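Local coordinates for protein exodeoxyribonuclease III (Neisseria meningitidis, PDB 2JC4) that acts as a 3'-5' exonuclease in DNA repair, probably trimming double-stranded DNA with the help of magnesium or manganese ions, at residues Thr5-Ser10 with Leu32-Leu37; Val55-Lys60 with Pro87-Ile92; Ala125-Phe130 with Gln177-Leu182; Lys140-Gly145 with Ile219-Ala224. All blocks are in the same frame, centred on the assembly; numbering follows the deposited sequence.

From the N terminus, contact 1 comes first: strands 2-7 and 29-33, joined in the chain by helix 11-23, pair in parallel, and the loops that follow them hold a magnesium ion. Contact 2 then closes a helix-free loop of 26 residues, bringing the edge strand 53-57 of the first sheet beside the approach to strand 91-96 of the second. The last two cross, because residues 125-130, 140-145, 177-182 and 219-224 alternate between contacts 3 and 4. Contact 4 pairs two strands of the second sheet, and contact 3 packs together two helices near its outer face. Thr-5 touches Leu-144 and Ile-219, linking contacts 1 and 4 between the sheets.

Contact 1: Thr5-Ser10 with Leu32-Leu37; sequences TWNVNS and LQELKL. With MG (magnesium ion), chain B.
Gln-33 reaches Thr-5 at the buried end of this contact, where NE2 of the glutamine gives a 2.9 Å hydrogen bond to OG1 of the threonine. A bend at the second torsion of Gln-33 (chi2 87°) folds its amide across the neighbouring strand, and NE2 has a further partner in Asn-103. One water accepts from Thr-5 OG1 and donates to Gln-33 OE1, so a glutamine can be buried here with both ends of its amide engaged. Packing is close: Gln-33 N bonds to Trp-6 O, Val-8 N follows at 3.0 Å from Gln-33 O, and Val-8 CG1 touches Leu-32 CD2 at 3.9 Å while also lying over one face of the Trp-6 indole. These are parallel neighbours in a beta-alpha-beta unit, and Trp-6 packs on its helix, 11-23. Beyond the strand ends Ser-10 N bonds to Glu-34 O at 2.8 Å, and Ser-10 is the N-cap residue of that helix, its OG bonded to Val-13 N.

The looser, watery side holds the magnesium ion, ligated by Asn-9 OD1 at 2.5 Å, by Glu-34 OE1 at 2.4 Å and by four waters. Asn-7 steadies the glutamate: its ND2, which also bonds to Asp-146, points almost straight (170°) at Glu-34 OE2, meeting it from above the carboxylate plane, while its OD1 closes an Asx turn with Asn-9 N. The long extended chain of Lys-36 lets NZ come within 2.9 Å of Asn-9 OD1, which probably polarises that amide together with the metal; NZ also donates to two waters, one of them a magnesium ligand.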
# COMPACT_ATOMS: atom_id res chain seq x y z
N THR A 5 5.00 3.33 -1.93
CA THR A 5 3.72 2.69 -2.22
C THR A 5 2.72 3.80 -2.65
O THR A 5 2.73 4.89 -2.09
CB THR A 5 3.18 1.89 -0.99
OG1 THR A 5 1.89 1.34 -1.29
CG2 THR A 5 3.07 2.77 0.30
N TRP A 6 1.90 3.51 -3.66
CA TRP A 6 0.97 4.52 -4.13
C TRP A 6 -0.27 3.89 -4.71
O TRP A 6 -0.19 3.10 -5.65
CB TRP A 6 1.65 5.44 -5.18
CG TRP A 6 0.81 6.69 -5.52
CD1 TRP A 6 -0.19 7.24 -4.77
CD2 TRP A 6 0.95 7.51 -6.67
NE1 TRP A 6 -0.71 8.35 -5.41
CE2 TRP A 6 -0.03 8.54 -6.58
CE3 TRP A 6 1.80 7.49 -7.78
CZ2 TRP A 6 -0.16 9.54 -7.57
CZ3 TRP A 6 1.67 8.47 -8.75
CH2 TRP A 6 0.70 9.48 -8.65
N ASN A 7 -1.42 4.24 -4.13
CA ASN A 7 -2.72 3.86 -4.70
C ASN A 7 -3.05 4.95 -5.71
O ASN A 7 -3.30 6.11 -5.34
CB ASN A 7 -3.78 3.76 -3.58
CG ASN A 7 -5.15 3.43 -4.10
OD1 ASN A 7 -5.52 3.82 -5.21
ND2 ASN A 7 -5.93 2.70 -3.30
N VAL A 8 -2.96 4.60 -6.99
CA VAL A 8 -3.03 5.57 -8.09
C VAL A 8 -4.45 5.82 -8.57
O VAL A 8 -4.64 6.67 -9.44
CB VAL A 8 -2.18 5.11 -9.32
CG1 VAL A 8 -0.70 5.17 -9.01
CG2 VAL A 8 -2.58 3.69 -9.81
N ASN A 9 -5.43 5.05 -8.07
CA ASN A 9 -6.85 5.26 -8.45
C ASN A 9 -7.04 5.28 -9.98
O ASN A 9 -7.60 6.25 -10.55
CB ASN A 9 -7.38 6.58 -7.84
CG ASN A 9 -8.86 6.75 -8.05
OD1 ASN A 9 -9.58 5.76 -8.12
ND2 ASN A 9 -9.33 7.99 -8.14
N SER A 10 -6.58 4.21 -10.61
CA SER A 10 -6.48 3.99 -12.08
C SER A 10 -5.08 4.35 -12.64
O SER A 10 -4.70 5.55 -12.68
CB SER A 10 -7.58 4.66 -12.92
OG SER A 10 -7.23 4.44 -14.28
N LEU A 32 2.30 -0.25 -6.58
CA LEU A 32 1.07 0.41 -6.98
C LEU A 32 -0.14 -0.43 -6.65
O LEU A 32 -0.08 -1.67 -6.73
CB LEU A 32 1.04 0.66 -8.52
CG LEU A 32 2.29 1.36 -9.07
CD1 LEU A 32 2.20 1.46 -10.60
CD2 LEU A 32 2.34 2.75 -8.48
N GLN A 33 -1.22 0.27 -6.25
CA GLN A 33 -2.55 -0.33 -6.07
C GLN A 33 -3.60 0.43 -6.92
O GLN A 33 -3.45 1.62 -7.24
CB GLN A 33 -2.97 -0.31 -4.60
CG GLN A 33 -1.94 -0.90 -3.65
CD GLN A 33 -0.92 0.15 -3.21
OE1 GLN A 33 -1.25 1.31 -3.00
NE2 GLN A 33 0.33 -0.26 -3.08
N GLU A 34 -4.70 -0.26 -7.19
CA GLU A 34 -5.80 0.25 -8.00
C GLU A 34 -5.33 0.56 -9.40
O GLU A 34 -5.59 1.65 -9.95
CB GLU A 34 -6.52 1.43 -7.33
CG GLU A 34 -7.31 1.01 -6.12
CD GLU A 34 -8.31 2.07 -5.67
OE1 GLU A 34 -8.83 2.85 -6.51
OE2 GLU A 34 -8.56 2.11 -4.46
N LEU A 35 -4.65 -0.41 -10.00
CA LEU A 35 -4.35 -0.28 -11.45
C LEU A 35 -5.64 -0.03 -12.23
O LEU A 35 -5.66 0.81 -13.13
CB LEU A 35 -3.70 -1.54 -11.99
CG LEU A 35 -2.44 -2.00 -11.29
CD1 LEU A 35 -1.99 -3.27 -12.06
CD2 LEU A 35 -1.34 -0.91 -11.34
N LYS A 36 -6.70 -0.75 -11.86
CA LYS A 36 -7.98 -0.68 -12.60
C LYS A 36 -7.79 -0.94 -14.09
O LYS A 36 -8.38 -0.27 -14.94
CB LYS A 36 -8.67 0.66 -12.36
CG LYS A 36 -9.16 0.86 -10.92
CD LYS A 36 -9.96 2.18 -10.83
CE LYS A 36 -10.35 2.54 -9.42
NZ LYS A 36 -11.19 3.75 -9.43
N LEU A 37 -6.97 -1.94 -14.40
CA LEU A 37 -6.63 -2.28 -15.77
C LEU A 37 -6.49 -3.75 -15.81
O LEU A 37 -5.84 -4.34 -14.94
CB LEU A 37 -5.27 -1.66 -16.15
CG LEU A 37 -5.20 -0.20 -16.53
CD1 LEU A 37 -3.76 0.19 -16.72
CD2 LEU A 37 -6.01 0.09 -17.77
MG MG B . -10.15 4.70 -5.91
O HOH W 1 -0.41 2.92 -0.94
O HOH W 2 -8.21 5.29 -4.98
O HOH W 3 -10.25 6.11 -10.95
O HOH W 4 -9.06 2.19 -15.52
O HOH W 5 -10.43 3.73 -3.96
O HOH W 6 -11.95 3.72 -6.71
O HOH W 7 -11.19 6.52 -5.21

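Contact 2: Val55-Lys60 with Pro87-Ile92; sequences VWSGQK and PQRRVI
Gln-59 sets off with CG wedged between its backbone N and carbonyl carbon (chi1 61°) and then runs extended, which carries OE1 to the backbone N of Arg-89. This hydrogen bond is short, 2.8 Å, and nearly straight at 164°, although the donor stands above the carbonyl plane. Asn-63 ND2 donates to the same oxygen, so the amide joins two stretches of loop. Arg-89 kinks early, at its second torsion (chi2 -46°), and lays its methylenes along the other segment: CG is 3.7 Å from Gln-59 CB, and CD is 3.4 Å from Ser-57 OG. The amide and guanidinium planes are steeply inclined to each other. Gly-58 O lies at the guanidinium edge, linked to Arg-89 NE through a water that donates to the carbonyl and accepts from NE. A further water joins Ser-57 OG to Val-91 O, so a small polar residue suits this seam.

The contact bridges the two sheets of the DNase I-like sandwich. Strand 53-57 is an outermost strand of one sheet and strand 91-96 belongs to the other, and their interior side is apolar. Ile-92, extended along its chain, puts CD1 3.8 Å from Val-55 CG2 and 3.6 Å from Trp-56 N; Val-65, Ile-67 and Phe-78 surround it. On the side of the predicted active-site residue Tyr-105, Gln-88 touches the bound dihydrogenphosphate, and its OE1 receives Arg-90 NH2 at 2.8 Å, the same arginine bonding through NH1 to the backbone O of Tyr-105.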
# COMPACT_ATOMS: atom_id res chain seq x y z
N VAL A 55 6.29 -6.13 -12.60
CA VAL A 55 5.43 -7.31 -12.50
C VAL A 55 4.09 -6.85 -11.98
O VAL A 55 4.02 -5.88 -11.23
CB VAL A 55 6.02 -8.43 -11.61
CG1 VAL A 55 7.35 -8.95 -12.24
CG2 VAL A 55 6.24 -7.97 -10.15
N TRP A 56 3.02 -7.51 -12.41
CA TRP A 56 1.70 -7.00 -12.04
C TRP A 56 0.64 -8.08 -12.09
O TRP A 56 0.85 -9.17 -12.66
CB TRP A 56 1.29 -5.83 -12.95
CG TRP A 56 1.10 -6.23 -14.39
CD1 TRP A 56 -0.08 -6.55 -15.00
CD2 TRP A 56 2.13 -6.36 -15.41
NE1 TRP A 56 0.13 -6.86 -16.33
CE2 TRP A 56 1.48 -6.76 -16.60
CE3 TRP A 56 3.51 -6.17 -15.43
CZ2 TRP A 56 2.16 -6.98 -17.79
CZ3 TRP A 56 4.20 -6.40 -16.63
CH2 TRP A 56 3.52 -6.79 -17.79
N SER A 57 -0.51 -7.73 -11.52
CA SER A 57 -1.66 -8.63 -11.44
C SER A 57 -2.83 -7.70 -11.58
O SER A 57 -3.12 -6.90 -10.65
CB SER A 57 -1.72 -9.31 -10.07
OG SER A 57 -2.81 -10.22 -9.97
N GLY A 58 -3.47 -7.75 -12.75
CA GLY A 58 -4.61 -6.87 -13.05
C GLY A 58 -5.88 -7.63 -13.41
O GLY A 58 -5.84 -8.80 -13.75
N GLN A 59 -7.01 -6.95 -13.31
CA GLN A 59 -8.28 -7.49 -13.75
C GLN A 59 -9.05 -6.30 -14.27
O GLN A 59 -8.71 -5.15 -13.96
CB GLN A 59 -9.03 -8.16 -12.59
CG GLN A 59 -9.35 -7.19 -11.45
CD GLN A 59 -10.18 -7.79 -10.34
OE1 GLN A 59 -9.76 -7.79 -9.19
NE2 GLN A 59 -11.35 -8.29 -10.67
N LYS A 60 -10.09 -6.56 -15.05
CA LYS A 60 -10.93 -5.46 -15.56
C LYS A 60 -11.50 -4.64 -14.42
O LYS A 60 -11.98 -5.21 -13.43
CB LYS A 60 -12.10 -6.00 -16.38
CG LYS A 60 -12.68 -4.95 -17.29
CD LYS A 60 -11.86 -4.89 -18.54
N PRO A 87 -10.94 -14.10 -7.03
CA PRO A 87 -10.51 -13.51 -8.32
C PRO A 87 -9.98 -12.06 -8.20
O PRO A 87 -9.41 -11.53 -9.16
CB PRO A 87 -11.80 -13.52 -9.15
CG PRO A 87 -12.91 -13.36 -8.10
CD PRO A 87 -12.41 -14.17 -6.91
N GLN A 88 -10.17 -11.43 -7.05
CA GLN A 88 -9.79 -10.03 -6.89
C GLN A 88 -8.28 -9.85 -6.78
O GLN A 88 -7.62 -10.45 -5.93
CB GLN A 88 -10.50 -9.41 -5.66
CG GLN A 88 -12.05 -9.40 -5.83
CD GLN A 88 -12.78 -8.48 -4.86
OE1 GLN A 88 -12.33 -7.36 -4.56
NE2 GLN A 88 -13.92 -8.95 -4.37
N ARG A 89 -7.75 -9.00 -7.65
CA ARG A 89 -6.30 -8.87 -7.81
C ARG A 89 -5.76 -7.89 -6.77
O ARG A 89 -5.78 -6.70 -6.98
CB ARG A 89 -5.96 -8.46 -9.24
CG ARG A 89 -6.46 -9.47 -10.30
CD ARG A 89 -6.11 -10.92 -9.89
NE ARG A 89 -6.16 -11.85 -11.04
CZ ARG A 89 -6.38 -13.17 -10.95
NH1 ARG A 89 -6.58 -13.77 -9.77
NH2 ARG A 89 -6.42 -13.91 -12.07
N ARG A 90 -5.28 -8.43 -5.64
CA ARG A 90 -4.99 -7.59 -4.43
C ARG A 90 -3.64 -7.79 -3.80
O ARG A 90 -3.24 -6.98 -2.96
CB ARG A 90 -6.02 -7.88 -3.36
CG ARG A 90 -7.40 -7.35 -3.73
CD ARG A 90 -8.34 -7.64 -2.63
NE ARG A 90 -9.67 -7.07 -2.90
CZ ARG A 90 -10.01 -5.80 -2.67
NH1 ARG A 90 -9.08 -4.93 -2.23
NH2 ARG A 90 -11.26 -5.39 -2.93
N VAL A 91 -2.94 -8.89 -4.14
CA VAL A 91 -1.66 -9.23 -3.47
C VAL A 91 -0.65 -9.70 -4.53
O VAL A 91 -0.91 -10.65 -5.30
CB VAL A 91 -1.85 -10.35 -2.42
CG1 VAL A 91 -0.53 -10.68 -1.67
CG2 VAL A 91 -2.96 -10.02 -1.42
N ILE A 92 0.49 -9.03 -4.58
CA ILE A 92 1.60 -9.49 -5.38
C ILE A 92 2.86 -9.34 -4.54
O ILE A 92 3.02 -8.35 -3.81
CB ILE A 92 1.71 -8.70 -6.74
CG1 ILE A 92 2.76 -9.35 -7.65
CG2 ILE A 92 1.97 -7.17 -6.53
CD1 ILE A 92 2.74 -8.81 -9.09
O HOH W 8 -2.77 -11.25 -7.65
O HOH W 9 -4.29 -11.27 -13.55
O HOH W 10 -7.87 -11.25 -13.72

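Contact 3: Ala125-Phe130 with Gln177-Leu182; sequences AALTEF and QNLLDL
The hydroxyl of Thr-128 meets Leu-179 while holding on to its own helix: OG1 is hydrogen-bonded to Phe-124 O, one turn earlier, and lies 3.7 Å from Leu-179 CD2. That internal bond lets a threonine turn a polar atom towards a leucine without leaving it unpaired in the buried interface. With OG1 set beside the backbone N (chi1 -53°), the methyl CG2 stands anti to that N and serves as the apolar side of the residue. It touches Leu-182 CD2 at 3.8 Å and comes within 4.0 Å of Asn-178 O. Thr-128 is therefore clasped by two leucines, Leu-179 against its hydroxyl and Leu-182 against its methyl, each crossing it at a slant. Leu-182 also brings CD1 to 3.7 Å from Thr-128 O, its branched end resting on the helix backbone.

Deeper in, the two helices meet through Leu-127 CD2 and Leu-179 CD1 at 4.2 Å, a looser touch between branched ends. The contact between the two segments is thus made by side-chain packing, and the polar bonds run along the helices; Asn-178 OD1, for instance, accepts from Gln-174. Leu-182 N bonds to Leu-179 O at 3.1 Å, and the Leu-182 side chain points toward helix 115-135.

There Leu-182 also packs on Val-131, Arg-132 and Met-135. Leu-127 reaches down to Val-104 of strand 99-105, and Leu-179 rests on Leu-220 of strand 217-221, which sets both helices against the outer face of the second sheet.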
# COMPACT_ATOMS: atom_id res chain seq x y z
N ALA A 125 -7.47 -12.30 7.40
CA ALA A 125 -7.05 -13.53 8.06
C ALA A 125 -6.13 -14.28 7.11
O ALA A 125 -5.10 -14.83 7.53
CB ALA A 125 -8.26 -14.40 8.39
N ALA A 126 -6.53 -14.32 5.84
CA ALA A 126 -5.71 -15.02 4.83
C ALA A 126 -4.38 -14.28 4.61
O ALA A 126 -3.33 -14.91 4.44
CB ALA A 126 -6.47 -15.18 3.52
N LEU A 127 -4.41 -12.96 4.62
CA LEU A 127 -3.17 -12.22 4.46
C LEU A 127 -2.20 -12.50 5.61
O LEU A 127 -1.01 -12.68 5.40
CB LEU A 127 -3.48 -10.71 4.39
CG LEU A 127 -2.26 -9.80 4.29
CD1 LEU A 127 -1.50 -10.06 2.94
CD2 LEU A 127 -2.66 -8.35 4.42
N THR A 128 -2.72 -12.49 6.83
CA THR A 128 -1.90 -12.72 8.03
C THR A 128 -1.14 -14.05 7.91
O THR A 128 0.06 -14.14 8.22
CB THR A 128 -2.79 -12.69 9.30
OG1 THR A 128 -3.53 -11.46 9.29
CG2 THR A 128 -1.94 -12.68 10.54
N GLU A 129 -1.84 -15.07 7.44
CA GLU A 129 -1.25 -16.41 7.28
C GLU A 129 -0.11 -16.39 6.25
O GLU A 129 0.97 -16.96 6.45
CB GLU A 129 -2.36 -17.40 6.88
CG GLU A 129 -2.24 -18.72 7.55
CD GLU A 129 -3.21 -19.74 6.97
OE1 GLU A 129 -2.78 -20.53 6.10
OE2 GLU A 129 -4.39 -19.71 7.37
N PHE A 130 -0.34 -15.74 5.13
CA PHE A 130 0.68 -15.68 4.09
C PHE A 130 1.90 -14.92 4.58
O PHE A 130 3.04 -15.39 4.41
CB PHE A 130 0.10 -14.97 2.87
CG PHE A 130 1.10 -14.70 1.79
CD1 PHE A 130 1.73 -15.76 1.12
CD2 PHE A 130 1.35 -13.40 1.38
CE1 PHE A 130 2.64 -15.52 0.09
CE2 PHE A 130 2.28 -13.14 0.34
CZ PHE A 130 2.89 -14.21 -0.32
N GLN A 177 -3.43 -4.77 13.95
CA GLN A 177 -2.56 -5.23 15.05
C GLN A 177 -2.10 -6.67 14.82
O GLN A 177 -0.94 -7.00 15.11
CB GLN A 177 -3.24 -5.03 16.43
CG GLN A 177 -2.31 -5.28 17.66
CD GLN A 177 -1.11 -4.36 17.69
OE1 GLN A 177 -1.26 -3.14 17.62
NE2 GLN A 177 0.09 -4.92 17.77
N ASN A 178 -2.97 -7.51 14.25
CA ASN A 178 -2.56 -8.89 13.98
C ASN A 178 -1.37 -9.02 13.03
O ASN A 178 -0.59 -9.97 13.10
CB ASN A 178 -3.73 -9.72 13.46
CG ASN A 178 -4.86 -9.84 14.47
OD1 ASN A 178 -4.65 -9.63 15.65
ND2 ASN A 178 -6.06 -10.21 14.00
N LEU A 179 -1.24 -8.06 12.12
CA LEU A 179 -0.07 -8.00 11.23
C LEU A 179 1.19 -7.54 11.98
O LEU A 179 2.22 -8.16 11.88
CB LEU A 179 -0.37 -7.07 10.04
CG LEU A 179 -1.45 -7.54 9.05
CD1 LEU A 179 -1.79 -6.41 8.05
CD2 LEU A 179 -1.05 -8.85 8.31
N LEU A 180 1.09 -6.45 12.73
CA LEU A 180 2.20 -6.03 13.60
C LEU A 180 2.69 -7.17 14.52
O LEU A 180 3.91 -7.33 14.71
CB LEU A 180 1.78 -4.82 14.45
CG LEU A 180 1.38 -3.54 13.69
CD1 LEU A 180 1.02 -2.43 14.67
CD2 LEU A 180 2.47 -3.08 12.69
N ASP A 181 1.74 -7.91 15.11
CA ASP A 181 1.99 -9.06 16.02
C ASP A 181 2.79 -10.23 15.38
O ASP A 181 3.41 -11.06 16.08
CB ASP A 181 0.66 -9.60 16.55
CG ASP A 181 -0.00 -8.66 17.55
OD1 ASP A 181 0.65 -7.67 17.98
OD2 ASP A 181 -1.19 -8.92 17.89
N LEU A 182 2.84 -10.25 14.05
CA LEU A 182 3.76 -11.18 13.35
C LEU A 182 5.24 -10.88 13.61
O LEU A 182 6.09 -11.76 13.39
CB LEU A 182 3.50 -11.19 11.82
CG LEU A 182 2.08 -11.51 11.41
CD1 LEU A 182 1.88 -11.36 9.88
CD2 LEU A 182 1.62 -12.89 11.91

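Contact 4: Lys140-Gly145 with Ile219-Ala224; sequences KLVLLG and ILVSPA
Leu-143 and Leu-220 face each other through their flat peptide groups, whose edges exchange two hydrogen bonds. Leu-143 N reaches Leu-220 O within the plane of that carbonyl at 2.8 Å, whereas Leu-220 N comes to Leu-143 O tilted 29° from its plane. On one face of this small ribbon stand Leu-143 and Leu-220, side by side and pointing the same way, with CD2 of the former 4.2 Å from CD1 of the latter. Val-142, Leu-144, Ile-219 and Val-221 occupy the other. There Val-142 CG1 presses on Ile-219 CG2 at 3.5 Å, and Leu-144 CB lies 4.0 Å from Ile-219 CG1.

The strands are antiparallel neighbours in the second sheet of the DNase I-like sandwich, and the branched apolar side chains suit a buried layer on each face. The face of Val-142, Leu-144, Ile-219 and Val-221 is filled from the opposite sheet by Ile-3, Thr-5, Val-250 and Ala-252, while the two leucines are covered by helix 170-180.

At the far end, Ser-222 N bonds to Leu-141 O at 3.0 Å. Its OG, turned back between the backbone N and carbonyl carbon (chi1 59°), accepts from Leu-141 N at 3.0 Å and also bonds to Gly-139 O, prolonging the ladder with a side chain as helix 223-226 begins. Past Leu-144 the chain bends at Gly-145, whose backbone angles (phi 146°) are ones a glycine adopts readily.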
# COMPACT_ATOMS: atom_id res chain seq x y z
N LYS A 140 14.78 -9.64 5.52
CA LYS A 140 14.45 -8.31 5.05
C LYS A 140 13.08 -8.43 4.36
O LYS A 140 12.96 -9.03 3.31
CB LYS A 140 15.53 -7.79 4.12
CG LYS A 140 16.83 -7.54 4.84
CD LYS A 140 17.87 -7.00 3.86
CE LYS A 140 19.17 -6.58 4.59
NZ LYS A 140 20.16 -6.09 3.59
N LEU A 141 12.04 -7.93 5.01
CA LEU A 141 10.70 -8.06 4.43
C LEU A 141 9.92 -6.77 4.62
O LEU A 141 10.01 -6.16 5.68
CB LEU A 141 9.97 -9.30 4.99
CG LEU A 141 8.52 -9.55 4.49
CD1 LEU A 141 8.24 -11.08 4.29
CD2 LEU A 141 7.44 -8.87 5.40
N VAL A 142 9.21 -6.35 3.57
CA VAL A 142 8.37 -5.13 3.62
C VAL A 142 6.98 -5.48 3.16
O VAL A 142 6.78 -5.93 2.03
CB VAL A 142 8.95 -3.96 2.75
CG1 VAL A 142 8.10 -2.72 2.90
CG2 VAL A 142 10.36 -3.59 3.19
N LEU A 143 6.00 -5.28 4.03
CA LEU A 143 4.59 -5.45 3.68
C LEU A 143 3.98 -4.06 3.59
O LEU A 143 3.90 -3.36 4.61
CB LEU A 143 3.85 -6.31 4.74
CG LEU A 143 2.30 -6.33 4.71
CD1 LEU A 143 1.82 -7.06 3.47
CD2 LEU A 143 1.67 -6.96 5.97
N LEU A 144 3.56 -3.64 2.40
CA LEU A 144 3.12 -2.25 2.22
C LEU A 144 1.98 -2.12 1.25
O LEU A 144 1.72 -3.04 0.46
CB LEU A 144 4.29 -1.32 1.78
CG LEU A 144 4.83 -1.40 0.33
CD1 LEU A 144 6.03 -0.48 0.18
CD2 LEU A 144 5.21 -2.85 -0.14
N GLY A 145 1.26 -1.00 1.32
CA GLY A 145 0.14 -0.81 0.41
C GLY A 145 -0.97 -0.01 1.08
O GLY A 145 -0.74 0.72 2.05
N ILE A 219 3.65 1.24 5.59
CA ILE A 219 4.82 0.44 5.19
C ILE A 219 5.25 -0.33 6.44
O ILE A 219 5.68 0.28 7.41
CB ILE A 219 5.97 1.32 4.65
CG1 ILE A 219 5.52 2.08 3.38
CG2 ILE A 219 7.19 0.43 4.26
CD1 ILE A 219 6.51 3.09 2.88
N LEU A 220 5.02 -1.63 6.45
CA LEU A 220 5.28 -2.45 7.64
C LEU A 220 6.56 -3.22 7.38
O LEU A 220 6.73 -3.81 6.30
CB LEU A 220 4.10 -3.39 7.98
CG LEU A 220 2.64 -2.87 8.06
CD1 LEU A 220 1.75 -3.89 8.77
CD2 LEU A 220 2.53 -1.52 8.68
N VAL A 221 7.51 -3.16 8.33
CA VAL A 221 8.86 -3.66 8.06
C VAL A 221 9.34 -4.71 9.10
O VAL A 221 9.00 -4.62 10.28
CB VAL A 221 9.92 -2.47 7.94
CG1 VAL A 221 9.51 -1.47 6.81
CG2 VAL A 221 10.05 -1.70 9.27
N SER A 222 10.15 -5.67 8.66
CA SER A 222 10.79 -6.60 9.58
C SER A 222 11.87 -5.86 10.39
O SER A 222 12.33 -4.77 9.98
CB SER A 222 11.46 -7.74 8.80
OG SER A 222 12.43 -7.20 7.92
N PRO A 223 12.29 -6.44 11.52
CA PRO A 223 13.29 -5.73 12.33
C PRO A 223 14.57 -5.36 11.60
O PRO A 223 15.09 -4.27 11.86
CB PRO A 223 13.61 -6.71 13.47
CG PRO A 223 12.56 -7.68 13.50
CD PRO A 223 11.86 -7.70 12.16
N ALA A 224 15.09 -6.22 10.72
CA ALA A 224 16.34 -5.92 9.99
C ALA A 224 16.18 -4.64 9.17
O ALA A 224 17.12 -3.87 9.02
CB ALA A 224 16.77 -7.10 9.09